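Local coordinates for C3-degrading proteinase (CppA protein) (Streptococcus pneumoniae, PDB 3E0R) that probably degrades the host complement component C3 as a proteinase, at residues A[84-89]-A[141-146]. Residues are numbered along the deposited sequence; the frame is centred on the assembly and turned at random.
Sequences PLEIEG and TDLASI
L143 reaches the helix with one methyl, CD1. This methyl lies 3.8 Å from CG of E86 and equally far, 3.8 Å, from the carbonyl O of L85. The side chains of L143 and E86 cross at a slant. They meet through the aliphatic part of the glutamate and not through its carboxylate. CG of E86 stands anti to its own carbonyl carbon (chi1 -62°), and beyond CG the chain runs on extended. The carboxylate is therefore carried past the leucine methyl, and its OE1 accepts a hydrogen bond from the backbone N of S149. L148 packs on the same side chain, and E86 as a whole is buried. The O of L85 that CD1 touches already accepts the helical bond from the N of G89.

The segment 84-89 belongs to helix 84-91, which follows strand 74-81 of a mixed sheet. The partner segment 141-146 is irregular. It lies in the connection from strand 131-132 to strand 151-159 of that sheet. Strand 74-81, helix 84-91 and strands 99-102, 107-112 and 118-122 follow in the order of the beta-alpha-beta-beta-beta module of the glyoxalase clan, to which the N-terminal family belongs. On its other side the helix rests on the sheet, where I87 packs on F109 of strand 107-112.

At G89 the helix brings bare backbone to the loop. OG1 of T141 lies 3.8 Å from CA of G89. With chi1 at -168° the hydroxyl lies beside the carbonyl carbon, on the side of the following residues, where it accepts a weak bond, 3.4 Å long, from the backbone N of L143. T141 touches S92 as well. I146 adds a looser contact: its CG2 is 4.2 Å from the O of G89, while the far end of its side chain leads away from the helix. That same O is hydrogen-bonded to OG of S92.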
loop_
_atom_site.group_PDB
_atom_site.type_symbol
_atom_site.label_atom_id
_atom_site.label_comp_id
_atom_site.label_asym_id
_atom_site.label_seq_id
_atom_site.Cartn_x
_atom_site.Cartn_y
_atom_site.Cartn_z
ATOM N N PRO A 84 -14.304 -10.422 9.632
ATOM C CA PRO A 84 -15.161 -9.484 8.887
ATOM C C PRO A 84 -15.942 -8.514 9.798
ATOM O O PRO A 84 -16.240 -7.383 9.403
ATOM C CB PRO A 84 -16.122 -10.401 8.092
ATOM C CG PRO A 84 -15.599 -11.797 8.281
ATOM C CD PRO A 84 -14.791 -11.808 9.545
ATOM N N LEU A 85 -16.252 -8.944 11.012
ATOM C CA LEU A 85 -16.932 -8.057 11.952
ATOM C C LEU A 85 -16.077 -6.858 12.343
ATOM O O LEU A 85 -16.583 -5.903 12.907
ATOM C CB LEU A 85 -17.386 -8.823 13.198
ATOM C CG LEU A 85 -18.301 -10.013 12.919
ATOM C CD1 LEU A 85 -18.705 -10.609 14.253
ATOM C CD2 LEU A 85 -19.505 -9.595 12.047
ATOM N N GLU A 86 -14.788 -6.884 12.032
ATOM C CA GLU A 86 -13.977 -5.700 12.255
ATOM C C GLU A 86 -14.266 -4.644 11.203
ATOM O O GLU A 86 -14.193 -3.468 11.546
ATOM C CB GLU A 86 -12.486 -6.018 12.358
ATOM C CG GLU A 86 -12.177 -6.912 13.516
ATOM C CD GLU A 86 -10.753 -7.416 13.504
ATOM O OE1 GLU A 86 -9.927 -6.963 12.667
ATOM O OE2 GLU A 86 -10.457 -8.286 14.360
ATOM N N ILE A 87 -14.599 -5.030 9.962
ATOM C CA ILE A 87 -15.016 -4.031 8.934
ATOM C C ILE A 87 -16.331 -3.306 9.313
ATOM O O ILE A 87 -16.500 -2.101 9.080
ATOM C CB ILE A 87 -15.170 -4.658 7.508
ATOM C CG1 ILE A 87 -13.795 -5.099 6.974
ATOM C CG2 ILE A 87 -15.855 -3.654 6.494
ATOM C CD1 ILE A 87 -13.877 -6.007 5.792
ATOM N N GLU A 88 -17.253 -4.058 9.911
ATOM C CA GLU A 88 -18.529 -3.525 10.350
ATOM C C GLU A 88 -18.342 -2.613 11.559
ATOM O O GLU A 88 -19.135 -1.693 11.765
ATOM C CB GLU A 88 -19.512 -4.666 10.669
ATOM C CG GLU A 88 -19.686 -5.679 9.504
ATOM C CD GLU A 88 -20.893 -6.628 9.649
ATOM O OE1 GLU A 88 -21.527 -6.725 10.748
ATOM O OE2 GLU A 88 -21.198 -7.301 8.635
ATOM N N GLY A 89 -17.311 -2.885 12.361
ATOM C CA GLY A 89 -16.954 -2.026 13.479
ATOM C C GLY A 89 -16.496 -0.662 12.987
ATOM O O GLY A 89 -16.951 0.386 13.482
ATOM N N THR A 141 -22.250 -3.096 16.635
ATOM C CA THR A 141 -20.961 -3.686 16.988
ATOM C C THR A 141 -20.926 -4.057 18.474
ATOM O O THR A 141 -21.165 -3.215 19.344
ATOM C CB THR A 141 -19.765 -2.751 16.555
ATOM O OG1 THR A 141 -18.524 -3.458 16.653
ATOM C CG2 THR A 141 -19.697 -1.477 17.386
ATOM N N ASP A 142 -20.670 -5.339 18.737
ATOM C CA ASP A 142 -20.359 -5.828 20.085
ATOM C C ASP A 142 -18.841 -5.810 20.352
ATOM O O ASP A 142 -18.407 -6.221 21.412
ATOM C CB ASP A 142 -20.903 -7.250 20.288
ATOM C CG ASP A 142 -22.432 -7.312 20.291
ATOM O OD1 ASP A 142 -23.077 -6.639 19.460
ATOM O OD2 ASP A 142 -22.991 -8.056 21.124
ATOM N N LEU A 143 -18.046 -5.326 19.399
ATOM C CA LEU A 143 -16.582 -5.221 19.582
ATOM C C LEU A 143 -16.200 -3.991 20.443
ATOM O O LEU A 143 -16.856 -2.945 20.375
ATOM C CB LEU A 143 -15.840 -5.181 18.229
ATOM C CG LEU A 143 -15.399 -6.477 17.520
ATOM C CD1 LEU A 143 -14.729 -6.136 16.173
ATOM C CD2 LEU A 143 -14.433 -7.284 18.375
ATOM N N ALA A 144 -15.151 -4.143 21.258
ATOM C CA ALA A 144 -14.696 -3.103 22.204
ATOM C C ALA A 144 -13.587 -2.191 21.635
ATOM O O ALA A 144 -13.144 -1.256 22.313
ATOM C CB ALA A 144 -14.229 -3.751 23.538
ATOM N N SER A 145 -13.153 -2.454 20.398
ATOM C CA SER A 145 -12.099 -1.657 19.750
ATOM C C SER A 145 -12.219 -1.701 18.240
ATOM O O SER A 145 -12.438 -2.779 17.685
ATOM C CB SER A 145 -10.723 -2.185 20.172
ATOM O OG SER A 145 -9.703 -1.439 19.554
ATOM N N ILE A 146 -12.047 -0.561 17.561
ATOM C CA ILE A 146 -12.016 -0.583 16.076
ATOM C C ILE A 146 -10.741 -1.171 15.494
ATOM O O ILE A 146 -10.669 -1.476 14.295
ATOM C CB ILE A 146 -12.204 0.812 15.410
ATOM C CG1 ILE A 146 -10.971 1.711 15.671
ATOM C CG2 ILE A 146 -13.584 1.433 15.826
ATOM C CD1 ILE A 146 -10.840 2.870 14.716
#